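Local coordinates for protein lipase C (Serratia marcescens, PDB 5NEN) that probably serves as the inner-membrane fusion protein of a type I secretion system that is thought to export lipase across the cell envelope, at residues L177-M181 / V201-F205; S152-I156 / Q225-Q230. One frame throughout, in Å; residues are numbered along the deposited sequence.

Contact 1 of 2, residues L177-M181 / V201-F205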
# COMPACT_ATOMS: atom_id res chain seq x y z
N LEU A 177 -22.37 27.84 45.56
CA LEU A 177 -21.55 28.97 45.97
C LEU A 177 -22.30 30.26 45.84
O LEU A 177 -22.26 31.08 46.75
CB LEU A 177 -20.27 29.06 45.14
CG LEU A 177 -19.13 28.20 45.63
CD1 LEU A 177 -17.98 28.33 44.67
CD2 LEU A 177 -18.74 28.70 47.00
N ARG A 178 -22.97 30.47 44.71
CA ARG A 178 -23.66 31.74 44.53
C ARG A 178 -24.77 31.93 45.58
O ARG A 178 -24.89 33.02 46.16
CB ARG A 178 -24.22 31.89 43.12
CG ARG A 178 -24.85 33.27 42.99
CD ARG A 178 -25.03 33.77 41.58
NE ARG A 178 -25.15 35.23 41.63
CZ ARG A 178 -25.93 35.95 40.84
NH1 ARG A 178 -25.96 37.28 40.96
NH2 ARG A 178 -26.69 35.36 39.92
N GLU A 179 -25.57 30.89 45.82
CA GLU A 179 -26.63 30.99 46.83
C GLU A 179 -26.01 31.34 48.21
O GLU A 179 -26.55 32.18 48.96
CB GLU A 179 -27.48 29.70 46.88
CG GLU A 179 -27.12 28.67 47.95
CD GLU A 179 -27.85 27.33 47.76
OE1 GLU A 179 -28.17 26.96 46.61
OE2 GLU A 179 -28.10 26.64 48.78
N GLN A 180 -24.88 30.72 48.53
CA GLN A 180 -24.24 31.02 49.81
C GLN A 180 -23.63 32.43 49.87
O GLN A 180 -23.66 33.09 50.93
CB GLN A 180 -23.21 29.94 50.13
CG GLN A 180 -23.81 28.52 50.14
CD GLN A 180 -25.10 28.35 50.98
OE1 GLN A 180 -25.49 29.22 51.76
NE2 GLN A 180 -25.78 27.23 50.78
N MET A 181 -23.10 32.92 48.75
CA MET A 181 -22.65 34.30 48.67
C MET A 181 -23.82 35.26 48.95
O MET A 181 -23.66 36.28 49.64
CB MET A 181 -22.03 34.61 47.30
CG MET A 181 -21.79 36.12 47.07
SD MET A 181 -20.97 36.95 48.46
CE MET A 181 -21.86 38.51 48.58
N VAL A 201 -15.99 34.16 49.50
CA VAL A 201 -16.80 33.21 48.76
C VAL A 201 -16.82 33.62 47.31
O VAL A 201 -16.91 32.78 46.42
CB VAL A 201 -18.21 33.11 49.32
CG1 VAL A 201 -18.82 34.48 49.42
CG2 VAL A 201 -19.04 32.21 48.45
N GLN A 202 -16.74 34.92 47.05
CA GLN A 202 -16.61 35.39 45.68
C GLN A 202 -15.27 34.93 45.09
O GLN A 202 -15.22 34.55 43.90
CB GLN A 202 -16.78 36.90 45.59
CG GLN A 202 -18.00 37.26 44.74
CD GLN A 202 -18.43 38.72 44.82
OE1 GLN A 202 -17.67 39.59 45.25
NE2 GLN A 202 -19.67 38.97 44.41
N ARG A 203 -14.21 34.92 45.89
CA ARG A 203 -12.95 34.37 45.38
C ARG A 203 -13.20 32.90 45.02
O ARG A 203 -12.78 32.44 43.95
CB ARG A 203 -11.78 34.49 46.37
N GLN A 204 -13.92 32.18 45.88
CA GLN A 204 -14.08 30.75 45.65
C GLN A 204 -14.83 30.54 44.34
O GLN A 204 -14.37 29.80 43.45
CB GLN A 204 -14.81 30.06 46.83
CG GLN A 204 -14.11 30.27 48.17
CD GLN A 204 -14.64 29.38 49.30
OE1 GLN A 204 -15.20 28.31 49.07
NE2 GLN A 204 -14.47 29.85 50.55
N PHE A 205 -15.91 31.30 44.18
CA PHE A 205 -16.77 31.24 43.00
C PHE A 205 -15.93 31.44 41.75
O PHE A 205 -15.97 30.62 40.82
CB PHE A 205 -17.88 32.31 43.10
CG PHE A 205 -18.74 32.42 41.88
CD1 PHE A 205 -18.34 33.18 40.79
CD2 PHE A 205 -19.97 31.78 41.83
CE1 PHE A 205 -19.13 33.29 39.65
CE2 PHE A 205 -20.78 31.87 40.71
CZ PHE A 205 -20.36 32.63 39.61
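Leu-177 and Met-181 lie one turn apart on their helix and both send their side chains against Val-201 of the partner helix. Val-201 lies opposite Met-181, and its side chain also reaches Leu-177. The CB of all three points toward the other helix. Val-201 divides its two methyls. CG1 takes the methionine end, with Met-181 SD at 3.4 Å from Val-201 CG1, and Met-181 CB also lies against this methyl. CG2 faces the leucine, with Leu-177 CD2 at 3.8 Å from Val-201 CG2. Met-181 has CG anti to its backbone N (chi1 168°) and then bends, so that its side chain crosses that of Val-201 at about a right angle and brings the sulfur to CG1. Leu-177 and Val-201 instead run past each other in opposite directions. The other branch of the leucine reaches the backbone, and Leu-177 CD1 is 3.6 Å from Phe-205 CA.

Away from this apolar row the packing thins. The Phe-205 ring has Leu-177 CB at its edge, near the ring plane, while Arg-178 CB approaches it obliquely at 4.2 Å from Phe-205 CE2. Gln-204 crosses the leucine at about a right angle and lends only a light touch, with Gln-204 OE1 4.1 Å from Leu-177 CD2. Gln-202 NE2 comes no nearer than 4.4 Å to Met-181 CG. Arg-178, Gln-202 and Gln-204 are all exposed, so the polar flanks face solvent. Beyond the two segments, Val-201 also packs on Met-184 and Phe-205 on Leu-174, which carries the apolar seam along helix 122-190.

The axes of the two segments approach to 9.6 Å and run antiparallel at 164°. This is the packing of a two-helix antiparallel coiled-coil hairpin close to its turn, as in the long alpha-helical hairpin of AprE-like membrane fusion proteins.

Contact 2 of 2, residues S152-I156 / Q225-Q230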
# COMPACT_ATOMS: atom_id res chain seq x y z
N SER A 152 -9.17 5.24 18.38
CA SER A 152 -8.60 6.46 18.90
C SER A 152 -9.69 7.52 19.11
O SER A 152 -9.71 8.23 20.11
CB SER A 152 -7.49 6.96 17.99
OG SER A 152 -7.18 8.30 18.28
N MET A 153 -10.60 7.63 18.15
CA MET A 153 -11.70 8.58 18.33
C MET A 153 -12.56 8.15 19.51
O MET A 153 -13.00 8.99 20.27
CB MET A 153 -12.55 8.72 17.08
CG MET A 153 -11.82 9.45 15.97
SD MET A 153 -12.77 9.51 14.42
CE MET A 153 -14.10 10.63 14.81
N ASP A 154 -12.75 6.85 19.68
CA ASP A 154 -13.51 6.41 20.83
C ASP A 154 -12.78 6.84 22.08
O ASP A 154 -13.39 7.15 23.10
CB ASP A 154 -13.71 4.90 20.81
CG ASP A 154 -14.89 4.48 19.97
OD1 ASP A 154 -15.76 5.33 19.68
OD2 ASP A 154 -14.96 3.30 19.59
N GLY A 155 -11.46 6.88 22.02
CA GLY A 155 -10.68 7.32 23.16
C GLY A 155 -10.92 8.77 23.49
O GLY A 155 -11.09 9.13 24.66
N ILE A 156 -10.96 9.58 22.45
CA ILE A 156 -11.30 10.99 22.62
C ILE A 156 -12.70 11.13 23.25
O ILE A 156 -12.90 11.90 24.19
CB ILE A 156 -11.22 11.73 21.28
CG1 ILE A 156 -9.79 12.25 21.04
CG2 ILE A 156 -12.19 12.87 21.23
CD1 ILE A 156 -8.78 11.17 20.62
N GLN A 225 -9.85 17.73 17.91
CA GLN A 225 -9.06 16.54 17.61
C GLN A 225 -9.94 15.49 16.93
O GLN A 225 -9.47 14.72 16.11
CB GLN A 225 -8.42 15.98 18.88
CG GLN A 225 -7.54 16.98 19.58
CD GLN A 225 -6.67 16.36 20.65
OE1 GLN A 225 -6.67 15.13 20.84
NE2 GLN A 225 -5.91 17.19 21.36
N LEU A 226 -11.21 15.44 17.32
CA LEU A 226 -12.18 14.59 16.64
C LEU A 226 -12.37 14.99 15.20
O LEU A 226 -12.26 14.15 14.30
CB LEU A 226 -13.55 14.68 17.31
CG LEU A 226 -13.88 13.64 18.34
CD1 LEU A 226 -15.38 13.57 18.46
CD2 LEU A 226 -13.33 12.32 17.90
N LEU A 227 -12.64 16.27 14.95
CA LEU A 227 -12.82 16.68 13.56
C LEU A 227 -11.55 16.37 12.74
O LEU A 227 -11.63 15.85 11.63
CB LEU A 227 -13.19 18.17 13.46
CG LEU A 227 -14.60 18.66 13.87
CD1 LEU A 227 -14.72 20.19 13.76
CD2 LEU A 227 -15.72 17.98 13.09
N GLU A 228 -10.39 16.66 13.31
CA GLU A 228 -9.10 16.45 12.65
C GLU A 228 -8.78 15.00 12.35
O GLU A 228 -8.34 14.65 11.25
CB GLU A 228 -7.98 17.00 13.52
CG GLU A 228 -8.02 18.48 13.80
CD GLU A 228 -6.89 18.90 14.71
OE1 GLU A 228 -6.45 18.06 15.52
OE2 GLU A 228 -6.46 20.07 14.63
N SER A 229 -9.01 14.13 13.32
CA SER A 229 -8.68 12.74 13.13
C SER A 229 -9.65 12.18 12.10
O SER A 229 -9.25 11.44 11.19
CB SER A 229 -8.74 11.96 14.44
OG SER A 229 -10.01 11.36 14.60
N GLN A 230 -10.91 12.58 12.21
CA GLN A 230 -11.87 12.15 11.21
C GLN A 230 -11.49 12.58 9.80
O GLN A 230 -11.57 11.79 8.86
CB GLN A 230 -13.25 12.69 11.54
CG GLN A 230 -14.18 12.51 10.39
CD GLN A 230 -14.53 11.08 10.14
OE1 GLN A 230 -15.07 10.38 11.00
NE2 GLN A 230 -14.15 10.61 8.97
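Met-153, Leu-226 and Ile-156 bury the most surface here, and Leu-226 sits between the other two. Its CD2 methyl meets both: Met-153 CE lies 3.6 Å from Leu-226 CD2, and Ile-156 CG2 is equally near that methyl. Ile-156 CG2 also abuts Leu-226 CG, and the two side chains pass in opposite directions.

Met-153 has the largest share. Its CB does not aim at the partner helix, but the chain is extended at chi2 (175°) and bends at chi3, bringing the thioether and terminal methyl over. The middle of this chain lies beside the buried hydroxyl of Ser-229. Farther along, Met-153 CE rests 3.9 Å from Gln-230 OE1. The amide nitrogen of Gln-230 makes a weak hydrogen bond with Asp-234 on its own helix. At the other end Gln-225 OE1 skirts Ile-156 CG1 at 4.3 Å. Ser-152 packs on Leu-134 of the second subunit, so a neighbouring chain lies close by.

The axes of the two segments are antiparallel at 172° and 10.1 Å apart. The chemistry implies a mainly apolar coiled-coil seam, held by van der Waals packing of aliphatic and thioether groups, in which the nearby polar groups make no hydrogen bond from one segment to the other.

Overall arrangement
From the N terminus the chain passes strand 43-46, then helices 76-103 and 113-117, and enters the long helix 122-190. Contact 2 opens on this helix at 152-156, and contact 1 opens further along at 177-181. After the turn, helix 195-270 runs back. Contact 1 closes first, at 201-205, closing a chain loop with 19 residues between its segments, most of them helical. Contact 2 closes at 225-230, over 68 residues, and its loop encloses that of contact 1. The loops nest and do not cross. Both contacts tie the same two helices, with contact centres about 37 Å apart: contact 1 near the hairpin turn, contact 2 closer to the chain's centre.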